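PDB 4CE0: O-methyltransferase from Saccharopolyspora spinosa, which probably transfers a methyl group from S-adenosylmethionine to the 4'-hydroxyl of the rhamnose of spinosyn, a magnesium-dependent step of antibiotic biosynthesis. Local coordinates for residues G83-G87 / V138-S142; W108-Q114 / R161-F167; I176-L182 / L199-S204. All blocks are in the same frame, centred on the assembly; numbering follows the deposited sequence.

Contact 1 of 3, residues G83-G87 / V138-S142; sequences GVWRG and VLGVS. With SAH (S-adenosyl-L-homocysteine), chain B.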
loop_
_atom_site.group_PDB
_atom_site.type_symbol
_atom_site.label_atom_id
_atom_site.label_comp_id
_atom_site.label_asym_id
_atom_site.label_seq_id
_atom_site.Cartn_x
_atom_site.Cartn_y
_atom_site.Cartn_z
ATOM N N GLY A 83 21.540 9.690 -1.289
ATOM C CA GLY A 83 20.552 10.493 -1.999
ATOM C C GLY A 83 19.180 9.835 -1.875
ATOM O O GLY A 83 18.861 8.912 -2.639
ATOM N N VAL A 84 18.391 10.309 -0.907
ATOM C CA VAL A 84 17.149 9.646 -0.496
ATOM C C VAL A 84 15.870 10.451 -0.726
ATOM O O VAL A 84 14.792 9.864 -0.815
ATOM C CB VAL A 84 17.232 9.193 0.987
ATOM C CG1 VAL A 84 18.572 8.582 1.246
ATOM C CG2 VAL A 84 16.942 10.355 1.998
ATOM N N TRP A 85 15.994 11.775 -0.880
ATOM C CA TRP A 85 14.832 12.653 -1.065
ATOM C C TRP A 85 13.817 12.335 0.019
ATOM O O TRP A 85 14.129 12.470 1.211
ATOM C CB TRP A 85 14.247 12.507 -2.465
ATOM C CG TRP A 85 13.241 13.520 -2.871
ATOM C CD1 TRP A 85 13.347 14.873 -2.730
ATOM C CD2 TRP A 85 11.999 13.283 -3.564
ATOM N NE1 TRP A 85 12.232 15.491 -3.253
ATOM C CE2 TRP A 85 11.393 14.543 -3.769
ATOM C CE3 TRP A 85 11.338 12.136 -4.008
ATOM C CZ2 TRP A 85 10.149 14.683 -4.393
ATOM C CZ3 TRP A 85 10.090 12.277 -4.618
ATOM C CH2 TRP A 85 9.507 13.542 -4.789
ATOM N N ARG A 86 12.625 11.887 -0.365
ATOM C CA ARG A 86 11.578 11.649 0.622
ATOM C C ARG A 86 11.714 10.303 1.332
ATOM O O ARG A 86 10.982 10.022 2.292
ATOM C CB ARG A 86 10.199 11.802 -0.021
ATOM C CG ARG A 86 9.840 13.248 -0.329
ATOM C CD ARG A 86 8.587 13.353 -1.143
ATOM N NE ARG A 86 8.334 14.729 -1.564
ATOM C CZ ARG A 86 7.531 15.077 -2.566
ATOM N NH1 ARG A 86 6.878 14.156 -3.268
ATOM N NH2 ARG A 86 7.390 16.359 -2.868
ATOM N N GLY A 87 12.637 9.474 0.847
ATOM C CA GLY A 87 13.020 8.257 1.554
ATOM C C GLY A 87 12.508 6.967 0.995
ATOM O O GLY A 87 12.843 5.883 1.503
ATOM N N VAL A 138 13.400 22.098 -3.596
ATOM C CA VAL A 138 12.334 21.303 -2.997
ATOM C C VAL A 138 12.649 19.805 -3.292
ATOM O O VAL A 138 11.794 18.908 -3.238
ATOM C CB VAL A 138 10.941 21.776 -3.437
ATOM C CG1 VAL A 138 10.351 20.921 -4.605
ATOM C CG2 VAL A 138 10.043 21.829 -2.208
ATOM N N LEU A 139 13.914 19.588 -3.631
ATOM C CA LEU A 139 14.600 18.332 -3.407
ATOM C C LEU A 139 15.095 18.261 -1.967
ATOM O O LEU A 139 15.691 17.258 -1.545
ATOM C CB LEU A 139 15.781 18.248 -4.353
ATOM C CG LEU A 139 15.333 18.226 -5.807
ATOM C CD1 LEU A 139 16.461 18.718 -6.721
ATOM C CD2 LEU A 139 14.926 16.825 -6.132
ATOM N N GLY A 140 14.855 19.345 -1.229
ATOM C CA GLY A 140 15.209 19.449 0.170
ATOM C C GLY A 140 14.109 18.931 1.073
ATOM O O GLY A 140 13.061 19.574 1.235
ATOM N N VAL A 141 14.355 17.764 1.665
ATOM C CA VAL A 141 13.400 17.133 2.564
ATOM C C VAL A 141 14.102 16.840 3.883
ATOM O O VAL A 141 15.086 16.073 3.931
ATOM C CB VAL A 141 12.856 15.834 1.950
ATOM C CG1 VAL A 141 11.794 15.181 2.872
ATOM C CG2 VAL A 141 12.301 16.099 0.553
ATOM N N SER A 142 13.617 17.487 4.939
ATOM C CA SER A 142 14.179 17.381 6.285
ATOM C C SER A 142 14.200 15.951 6.844
ATOM O O SER A 142 13.377 15.104 6.472
ATOM C CB SER A 142 13.359 18.253 7.255
ATOM O OG SER A 142 12.039 17.736 7.411
HETATM N N SAH B . 13.413 9.597 -4.875
HETATM C CA SAH B . 14.869 9.613 -5.090
HETATM C CB SAH B . 15.630 10.753 -4.461
HETATM C CG SAH B . 17.083 11.143 -4.724
HETATM S SD SAH B . 17.001 12.926 -5.073
HETATM C C SAH B . 15.188 8.357 -4.383
HETATM O O SAH B . 16.364 8.204 -4.100
HETATM O OXT SAH B . 14.022 7.637 -4.221
HETATM C "C5'" SAH B . 18.711 13.461 -4.710
HETATM C "C4'" SAH B . 19.059 13.500 -3.215
HETATM O "O4'" SAH B . 20.458 13.548 -3.030
HETATM C "C3'" SAH B . 18.514 14.720 -2.466
HETATM O "O3'" SAH B . 17.722 14.242 -1.398
HETATM C "C2'" SAH B . 19.724 15.530 -1.982
HETATM O "O2'" SAH B . 19.619 16.228 -0.723
HETATM C "C1'" SAH B . 20.812 14.452 -1.985
HETATM N N9 SAH B . 22.203 14.903 -2.225
HETATM C C8 SAH B . 22.758 15.163 -3.460
HETATM N N7 SAH B . 24.047 15.480 -3.273
HETATM C C5 SAH B . 24.340 15.391 -1.957
HETATM C C6 SAH B . 25.500 15.610 -1.211
HETATM N N6 SAH B . 26.639 15.974 -1.798
HETATM N N1 SAH B . 25.476 15.456 0.154
HETATM C C2 SAH B . 24.327 15.061 0.810
HETATM N N3 SAH B . 23.185 14.880 0.065
HETATM C C4 SAH B . 23.189 15.002 -1.291
HETATM O O HOH W 1 16.287 14.000 2.215
#
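V138 meets W85 through its carbonyl: O lies at the edge of the indole, near its plane, 3.4 Å from W85 NE1. The N-H points almost straight at it (177°), yet at this length the hydrogen bond is weak. L139 follows with two touches. Its carbonyl O reaches the same rim at W85 CD1 (3.5 Å), and its methyl CD2 comes to 4.2 Å from W85 NE1. V141 then turns its branches on the first segment. CG2 comes obliquely to the pyrrole side of the indole, 3.7 Å from W85 CD1, and also touches R86 CG at 3.9 Å. A water bridges W85 O and V141 O, lying 2.8 Å from W85 O. With W85 CG anti to the backbone N (chi1 -169°), the ring reaches into this loop, while R86 CG covers one indole face and W85 CZ2 lies over the guanidinium, which is bonded to A51. The type II' turn from V84 to G87 carries W85 N to the ribose O3' of SAH, a weak bond of 3.1 Å. Loop 138-142 thus meets W85 at the indole edge, through one weak N-H...O bond and apolar contacts, and W85 in turn borders the cofactor product.

Contact 2 of 3, residues W108-Q114 / R161-F167; sequences WVVDSFQ and RFLPGWF. With SAH (S-adenosyl-L-homocysteine), chain B.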
loop_
_atom_site.group_PDB
_atom_site.type_symbol
_atom_site.label_atom_id
_atom_site.label_comp_id
_atom_site.label_asym_id
_atom_site.label_seq_id
_atom_site.Cartn_x
_atom_site.Cartn_y
_atom_site.Cartn_z
ATOM N N TRP A 108 21.017 2.228 5.715
ATOM C CA TRP A 108 21.577 3.545 5.947
ATOM C C TRP A 108 20.975 4.565 5.015
ATOM O O TRP A 108 21.015 4.437 3.786
ATOM C CB TRP A 108 23.102 3.537 5.788
ATOM C CG TRP A 108 23.768 2.689 6.810
ATOM C CD1 TRP A 108 24.001 1.330 6.762
ATOM C CD2 TRP A 108 24.280 3.147 8.050
ATOM N NE1 TRP A 108 24.637 0.926 7.926
ATOM C CE2 TRP A 108 24.800 2.027 8.736
ATOM C CE3 TRP A 108 24.325 4.404 8.672
ATOM C CZ2 TRP A 108 25.399 2.138 9.994
ATOM C CZ3 TRP A 108 24.903 4.503 9.926
ATOM C CH2 TRP A 108 25.426 3.375 10.571
ATOM N N VAL A 109 20.426 5.601 5.618
ATOM C CA VAL A 109 19.690 6.601 4.878
ATOM C C VAL A 109 20.563 7.822 4.905
ATOM O O VAL A 109 20.612 8.542 5.921
ATOM C CB VAL A 109 18.338 6.879 5.543
ATOM C CG1 VAL A 109 17.563 7.985 4.793
ATOM C CG2 VAL A 109 17.544 5.603 5.633
ATOM N N VAL A 110 21.268 8.039 3.792
ATOM C CA VAL A 110 22.366 8.994 3.761
ATOM C C VAL A 110 22.062 10.166 2.851
ATOM O O VAL A 110 21.942 10.021 1.626
ATOM C CB VAL A 110 23.690 8.359 3.261
ATOM C CG1 VAL A 110 24.841 9.276 3.570
ATOM C CG2 VAL A 110 23.924 6.958 3.817
ATOM N N ASP A 111 22.001 11.345 3.442
ATOM C CA ASP A 111 21.585 12.517 2.708
ATOM C C ASP A 111 22.008 13.780 3.441
ATOM O O ASP A 111 22.369 13.735 4.622
ATOM C CB ASP A 111 20.064 12.498 2.555
ATOM C CG ASP A 111 19.587 13.379 1.413
ATOM O OD1 ASP A 111 19.526 14.620 1.591
ATOM O OD2 ASP A 111 19.250 12.829 0.349
ATOM N N SER A 112 21.952 14.916 2.753
ATOM C CA SER A 112 22.086 16.204 3.448
ATOM C C SER A 112 20.812 16.533 4.234
ATOM O O SER A 112 20.872 17.183 5.266
ATOM C CB SER A 112 22.315 17.325 2.452
ATOM O OG SER A 112 21.173 17.439 1.640
ATOM N N PHE A 113 19.666 16.078 3.731
ATOM C CA PHE A 113 18.346 16.447 4.264
ATOM C C PHE A 113 18.108 17.959 4.129
ATOM O O PHE A 113 17.318 18.540 4.871
ATOM C CB PHE A 113 18.131 15.951 5.705
ATOM C CG PHE A 113 18.205 14.435 5.841
ATOM C CD1 PHE A 113 17.135 13.625 5.440
ATOM C CD2 PHE A 113 19.354 13.818 6.335
ATOM C CE1 PHE A 113 17.222 12.245 5.526
ATOM C CE2 PHE A 113 19.442 12.432 6.430
ATOM C CZ PHE A 113 18.364 11.643 6.034
ATOM N N GLN A 114 18.784 18.560 3.150
ATOM C CA GLN A 114 18.624 19.971 2.780
ATOM C C GLN A 114 18.642 20.127 1.264
ATOM O O GLN A 114 18.702 21.239 0.756
ATOM C CB GLN A 114 19.782 20.823 3.308
ATOM C CG GLN A 114 20.157 20.592 4.745
ATOM C CD GLN A 114 21.576 21.051 5.036
ATOM O OE1 GLN A 114 21.978 22.160 4.671
ATOM N NE2 GLN A 114 22.348 20.189 5.685
ATOM N N ARG A 161 19.009 3.588 9.953
ATOM C CA ARG A 161 19.882 4.638 10.507
ATOM C C ARG A 161 20.096 5.766 9.510
ATOM O O ARG A 161 20.158 5.568 8.281
ATOM C CB ARG A 161 21.220 4.048 10.932
ATOM C CG ARG A 161 21.058 3.006 12.039
ATOM C CD ARG A 161 22.397 2.483 12.561
ATOM N NE ARG A 161 23.189 3.541 13.210
ATOM C CZ ARG A 161 24.269 3.322 13.968
ATOM N NH1 ARG A 161 24.697 2.085 14.202
ATOM N NH2 ARG A 161 24.938 4.342 14.483
ATOM N N PHE A 162 20.139 6.973 10.044
ATOM C CA PHE A 162 20.242 8.150 9.209
ATOM C C PHE A 162 21.614 8.741 9.358
ATOM O O PHE A 162 22.144 8.788 10.451
ATOM C CB PHE A 162 19.157 9.149 9.583
ATOM C CG PHE A 162 17.764 8.575 9.492
ATOM C CD1 PHE A 162 17.190 7.925 10.585
ATOM C CD2 PHE A 162 17.020 8.689 8.316
ATOM C CE1 PHE A 162 15.901 7.393 10.515
ATOM C CE2 PHE A 162 15.702 8.145 8.232
ATOM C CZ PHE A 162 15.155 7.507 9.323
ATOM N N LEU A 163 22.208 9.150 8.238
ATOM C CA LEU A 163 23.508 9.807 8.257
ATOM C C LEU A 163 23.358 11.168 7.604
ATOM O O LEU A 163 23.496 11.279 6.371
ATOM C CB LEU A 163 24.529 8.953 7.525
ATOM C CG LEU A 163 26.007 9.329 7.577
ATOM C CD1 LEU A 163 26.507 9.517 9.005
ATOM C CD2 LEU A 163 26.809 8.225 6.844
ATOM N N PRO A 164 23.071 12.210 8.418
ATOM C CA PRO A 164 22.787 13.555 7.899
ATOM C C PRO A 164 24.061 14.373 7.683
ATOM O O PRO A 164 24.898 14.429 8.579
ATOM C CB PRO A 164 21.936 14.169 9.020
ATOM C CG PRO A 164 22.502 13.577 10.261
ATOM C CD PRO A 164 22.811 12.137 9.875
ATOM N N GLY A 165 24.216 14.973 6.505
ATOM C CA GLY A 165 25.339 15.851 6.240
ATOM C C GLY A 165 25.643 15.827 4.769
ATOM O O GLY A 165 25.046 15.046 4.022
ATOM N N TRP A 166 26.536 16.707 4.336
ATOM C CA TRP A 166 27.060 16.637 2.983
ATOM C C TRP A 166 27.966 15.426 2.910
ATOM O O TRP A 166 28.730 15.173 3.830
ATOM C CB TRP A 166 27.799 17.941 2.639
ATOM C CG TRP A 166 26.904 19.114 2.861
ATOM C CD1 TRP A 166 26.940 20.003 3.900
ATOM C CD2 TRP A 166 25.792 19.489 2.049
ATOM N NE1 TRP A 166 25.923 20.917 3.772
ATOM C CE2 TRP A 166 25.210 20.631 2.635
ATOM C CE3 TRP A 166 25.234 18.978 0.871
ATOM C CZ2 TRP A 166 24.100 21.269 2.080
ATOM C CZ3 TRP A 166 24.137 19.617 0.324
ATOM C CH2 TRP A 166 23.578 20.742 0.931
ATOM N N PHE A 167 27.859 14.660 1.828
ATOM C CA PHE A 167 28.682 13.452 1.656
ATOM C C PHE A 167 30.190 13.684 1.917
ATOM O O PHE A 167 30.882 12.862 2.539
ATOM C CB PHE A 167 28.507 12.911 0.240
ATOM C CG PHE A 167 27.103 12.484 -0.080
ATOM C CD1 PHE A 167 26.193 12.179 0.929
ATOM C CD2 PHE A 167 26.685 12.412 -1.401
ATOM C CE1 PHE A 167 24.887 11.778 0.618
ATOM C CE2 PHE A 167 25.387 12.028 -1.726
ATOM C CZ PHE A 167 24.479 11.703 -0.715
HETATM N N SAH B . 13.413 9.597 -4.875
HETATM C CA SAH B . 14.869 9.613 -5.090
HETATM C CB SAH B . 15.630 10.753 -4.461
HETATM C CG SAH B . 17.083 11.143 -4.724
HETATM S SD SAH B . 17.001 12.926 -5.073
HETATM C C SAH B . 15.188 8.357 -4.383
HETATM O O SAH B . 16.364 8.204 -4.100
HETATM O OXT SAH B . 14.022 7.637 -4.221
HETATM C "C5'" SAH B . 18.711 13.461 -4.710
HETATM C "C4'" SAH B . 19.059 13.500 -3.215
HETATM O "O4'" SAH B . 20.458 13.548 -3.030
HETATM C "C3'" SAH B . 18.514 14.720 -2.466
HETATM O "O3'" SAH B . 17.722 14.242 -1.398
HETATM C "C2'" SAH B . 19.724 15.530 -1.982
HETATM O "O2'" SAH B . 19.619 16.228 -0.723
HETATM C "C1'" SAH B . 20.812 14.452 -1.985
HETATM N N9 SAH B . 22.203 14.903 -2.225
HETATM C C8 SAH B . 22.758 15.163 -3.460
HETATM N N7 SAH B . 24.047 15.480 -3.273
HETATM C C5 SAH B . 24.340 15.391 -1.957
HETATM C C6 SAH B . 25.500 15.610 -1.211
HETATM N N6 SAH B . 26.639 15.974 -1.798
HETATM N N1 SAH B . 25.476 15.456 0.154
HETATM C C2 SAH B . 24.327 15.061 0.810
HETATM N N3 SAH B . 23.185 14.880 0.065
HETATM C C4 SAH B . 23.189 15.002 -1.291
#
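R161 lies alongside W108 on one face of the parallel strand pair. Its CB sits 4.0 Å from the centroid of the indole's six-membered ring, a CH-pi contact over the face. CG swings wide of the ring; CD lies near W108 CH2, and the bend at the next bond (chi3 64°) turns NE over that carbon, 3.5 Å from W108 CH2. The guanidinium ends with one face toward CH2, its plane 30° from the indole. W108 NE1 is bonded elsewhere, to D78.

Four backbone bonds fix the register: V109 N to R161 O, L163 N to V109 O, D111 N to L163 O and G165 N to D111 O, the third the longest at 3.3 Å. On the other face V109 lies beside F162, while F113 packs against P164 and brings CZ to the edge of the F162 ring.

At and just beyond the C-terminal ends of the strands the pair turns to SAH. D111 OD1 and OD2 accept from ribose O2' (2.8 Å) and O3' (2.7 Å). OD1 also takes F113 N on its anti lone pair at 2.6 Å, an Asx turn that holds the carboxylate's rotation, and OD2 takes V84 N. F167 N donates to adenine N1 (3.0 Å) while its ring lies flat under the base; S112 N donates to N3, and S112 CB rests over the W166 face.

An acidic residue at the end of strand 107-111, hydrogen-bonded to both ribose hydroxyls, is characteristic of Rossmann-like methyltransferases. Such chemistry implies recognition of the ribose diol by a carboxylate and of purine N1 and N3 by backbone N-H groups, with F167 stacked on the base.

Contact 3 of 3, residues I176-L182 / L199-S204; sequences IQELAVL and LYPKLS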
loop_
_atom_site.group_PDB
_atom_site.type_symbol
_atom_site.label_atom_id
_atom_site.label_comp_id
_atom_site.label_asym_id
_atom_site.label_seq_id
_atom_site.Cartn_x
_atom_site.Cartn_y
_atom_site.Cartn_z
ATOM N N ILE A 176 29.723 3.018 8.803
ATOM C CA ILE A 176 29.316 1.844 8.031
ATOM C C ILE A 176 30.513 0.902 7.904
ATOM O O ILE A 176 31.607 1.330 7.548
ATOM C CB ILE A 176 28.819 2.290 6.637
ATOM C CG1 ILE A 176 27.545 3.150 6.768
ATOM C CG2 ILE A 176 28.573 1.100 5.748
ATOM C CD1 ILE A 176 27.179 3.900 5.513
ATOM N N GLN A 177 30.323 -0.379 8.187
ATOM C CA GLN A 177 31.441 -1.340 8.125
ATOM C C GLN A 177 31.458 -2.118 6.820
ATOM O O GLN A 177 32.498 -2.271 6.174
ATOM C CB GLN A 177 31.365 -2.339 9.285
ATOM C CG GLN A 177 32.235 -2.004 10.466
ATOM C CD GLN A 177 31.815 -0.724 11.133
ATOM O OE1 GLN A 177 31.833 0.345 10.525
ATOM N NE2 GLN A 177 31.423 -0.822 12.394
ATOM N N GLU A 178 30.304 -2.647 6.444
ATOM C CA GLU A 178 30.184 -3.313 5.154
ATOM C C GLU A 178 28.804 -3.164 4.533
ATOM O O GLU A 178 27.813 -2.935 5.215
ATOM C CB GLU A 178 30.607 -4.789 5.237
ATOM C CG GLU A 178 29.889 -5.626 6.255
ATOM C CD GLU A 178 30.486 -7.021 6.407
ATOM O OE1 GLU A 178 31.342 -7.401 5.594
ATOM O OE2 GLU A 178 30.088 -7.748 7.334
ATOM N N LEU A 179 28.777 -3.287 3.219
ATOM C CA LEU A 179 27.580 -3.065 2.456
ATOM C C LEU A 179 27.421 -4.236 1.532
ATOM O O LEU A 179 28.394 -4.711 0.946
ATOM C CB LEU A 179 27.697 -1.769 1.630
ATOM C CG LEU A 179 27.681 -0.437 2.403
ATOM C CD1 LEU A 179 28.026 0.759 1.504
ATOM C CD2 LEU A 179 26.339 -0.224 3.047
ATOM N N ALA A 180 26.180 -4.674 1.379
ATOM C CA ALA A 180 25.832 -5.642 0.357
ATOM C C ALA A 180 25.185 -4.947 -0.828
ATOM O O ALA A 180 25.193 -5.470 -1.948
ATOM C CB ALA A 180 24.878 -6.676 0.931
ATOM N N VAL A 181 24.570 -3.794 -0.580
ATOM C CA VAL A 181 23.966 -3.005 -1.655
ATOM C C VAL A 181 24.292 -1.530 -1.453
ATOM O O VAL A 181 24.160 -1.000 -0.378
ATOM C CB VAL A 181 22.405 -3.202 -1.728
ATOM C CG1 VAL A 181 21.751 -2.230 -2.713
ATOM C CG2 VAL A 181 22.042 -4.627 -2.031
ATOM N N LEU A 182 24.705 -0.865 -2.516
ATOM C CA LEU A 182 25.074 0.544 -2.449
ATOM C C LEU A 182 24.331 1.225 -3.568
ATOM O O LEU A 182 24.589 0.952 -4.749
ATOM C CB LEU A 182 26.606 0.715 -2.605
ATOM C CG LEU A 182 27.125 2.143 -2.847
ATOM C CD1 LEU A 182 26.743 3.045 -1.665
ATOM C CD2 LEU A 182 28.656 2.172 -3.109
ATOM N N LEU A 199 32.442 4.545 -0.159
ATOM C CA LEU A 199 31.609 3.389 0.200
ATOM C C LEU A 199 31.847 2.153 -0.651
ATOM O O LEU A 199 31.640 1.034 -0.186
ATOM C CB LEU A 199 30.121 3.766 0.196
ATOM C CG LEU A 199 29.708 4.901 1.136
ATOM C CD1 LEU A 199 28.191 5.162 0.995
ATOM C CD2 LEU A 199 30.076 4.594 2.595
ATOM N N TYR A 200 32.281 2.327 -1.894
ATOM C CA TYR A 200 32.561 1.150 -2.707
ATOM C C TYR A 200 33.529 0.171 -2.051
ATOM O O TYR A 200 33.343 -1.030 -2.162
ATOM C CB TYR A 200 33.128 1.501 -4.068
ATOM C CG TYR A 200 33.197 0.275 -4.962
ATOM C CD1 TYR A 200 32.051 -0.222 -5.539
ATOM C CD2 TYR A 200 34.411 -0.393 -5.216
ATOM C CE1 TYR A 200 32.077 -1.330 -6.354
ATOM C CE2 TYR A 200 34.445 -1.531 -6.036
ATOM C CZ TYR A 200 33.253 -1.982 -6.607
ATOM O OH TYR A 200 33.191 -3.090 -7.441
ATOM N N PRO A 201 34.581 0.682 -1.391
ATOM C CA PRO A 201 35.517 -0.251 -0.741
ATOM C C PRO A 201 34.842 -1.109 0.335
ATOM O O PRO A 201 35.325 -2.209 0.598
ATOM C CB PRO A 201 36.580 0.671 -0.122
ATOM C CG PRO A 201 36.502 1.964 -0.917
ATOM C CD PRO A 201 35.027 2.086 -1.301
ATOM N N LYS A 202 33.730 -0.643 0.911
ATOM C CA LYS A 202 33.016 -1.405 1.946
ATOM C C LYS A 202 32.043 -2.421 1.364
ATOM O O LYS A 202 31.445 -3.231 2.106
ATOM C CB LYS A 202 32.237 -0.453 2.874
ATOM C CG LYS A 202 33.129 0.380 3.766
ATOM C CD LYS A 202 32.439 1.625 4.302
ATOM C CE LYS A 202 33.394 2.403 5.220
ATOM N NZ LYS A 202 32.914 3.785 5.476
ATOM N N LEU A 203 31.841 -2.355 0.056
ATOM C CA LEU A 203 30.941 -3.262 -0.631
ATOM C C LEU A 203 31.527 -4.649 -0.720
ATOM O O LEU A 203 32.586 -4.860 -1.331
ATOM C CB LEU A 203 30.651 -2.780 -2.045
ATOM C CG LEU A 203 29.622 -3.581 -2.845
ATOM C CD1 LEU A 203 28.194 -3.514 -2.241
ATOM C CD2 LEU A 203 29.576 -3.087 -4.288
ATOM N N SER A 204 30.805 -5.603 -0.147
ATOM C CA SER A 204 31.202 -7.009 -0.189
ATOM C C SER A 204 31.279 -7.538 -1.620
ATOM O O SER A 204 30.614 -7.010 -2.528
ATOM C CB SER A 204 30.220 -7.877 0.613
ATOM O OG SER A 204 30.040 -7.386 1.943
#
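L179 O is the polar atom on which this contact turns. S204 N donates to it at 2.8 Å with an N-H...O angle of 170°. L203 CA adds a CA-H...O contact to the same L179 O at 3.3 Å. The return bond runs from L179 N to K202 O (2.9 Å), where E178 CA also leans on the acceptor. Together these bonds make a short parallel bridge between L179 and L203.

K202 lies across I176 at about a right angle. Its chain is extended beyond CG, so the methylenes run past the backbone of 176-178: CG lies 3.6 Å from Q177 O, and CE comes to 3.1 Å from I176 O. NZ is near the same oxygen but at an angle too poor for a hydrogen bond, so the aliphatic part of the lysine makes the contact. S204 OG, on the other flank, is bonded to P76 O.

The apolar half gathers round L199, at the end of helix 189-199. L182 CD1 meets L199 CD1 at 3.7 Å, the two side chains crossing at about a right angle, and L179 CD1 rests on L199 CB at 3.9 Å. I176 CD1 touches the other branch, CD2. L203, with CG anti to the backbone N (chi1 -175°), carries CD1 to the carbonyls of L179 and A180.

These pieces belong to a beta-alpha-beta crossover: strand 179-184 leads through helix 189-199 to the parallel strand 207-211, and the 3-10 turn 200-202 reverses the chain between helix and strand. Polar and apolar parts divide the work here: two backbone bonds join the chain following helix 189-199 to L179, while leucines pack the end of that helix against strand 179-184.

Contacts 1 and 2 are both partly buried, both reach SAH, and are hydrogen-bonded to each other, probably also through G83 N and V110 O. Contact 1 joins two loops with weak polar links. Contact 2 joins strand 160-164, outermost in the sheet within this chain, to its inner neighbour; regular backbone pairing there gives way to hydrogen bonds to SAH at and beyond the strand ends. Contact 3 is buried, lies across the chain's centre from contact 1 and holds no ligand; leucine packing and the lysine's methylenes accompany two backbone bonds. Contacts 2 and 3 reach the same sheet; in addition I176 CG1, from the loop before strand 179-184, packs on W108 CD2 at 3.5 Å.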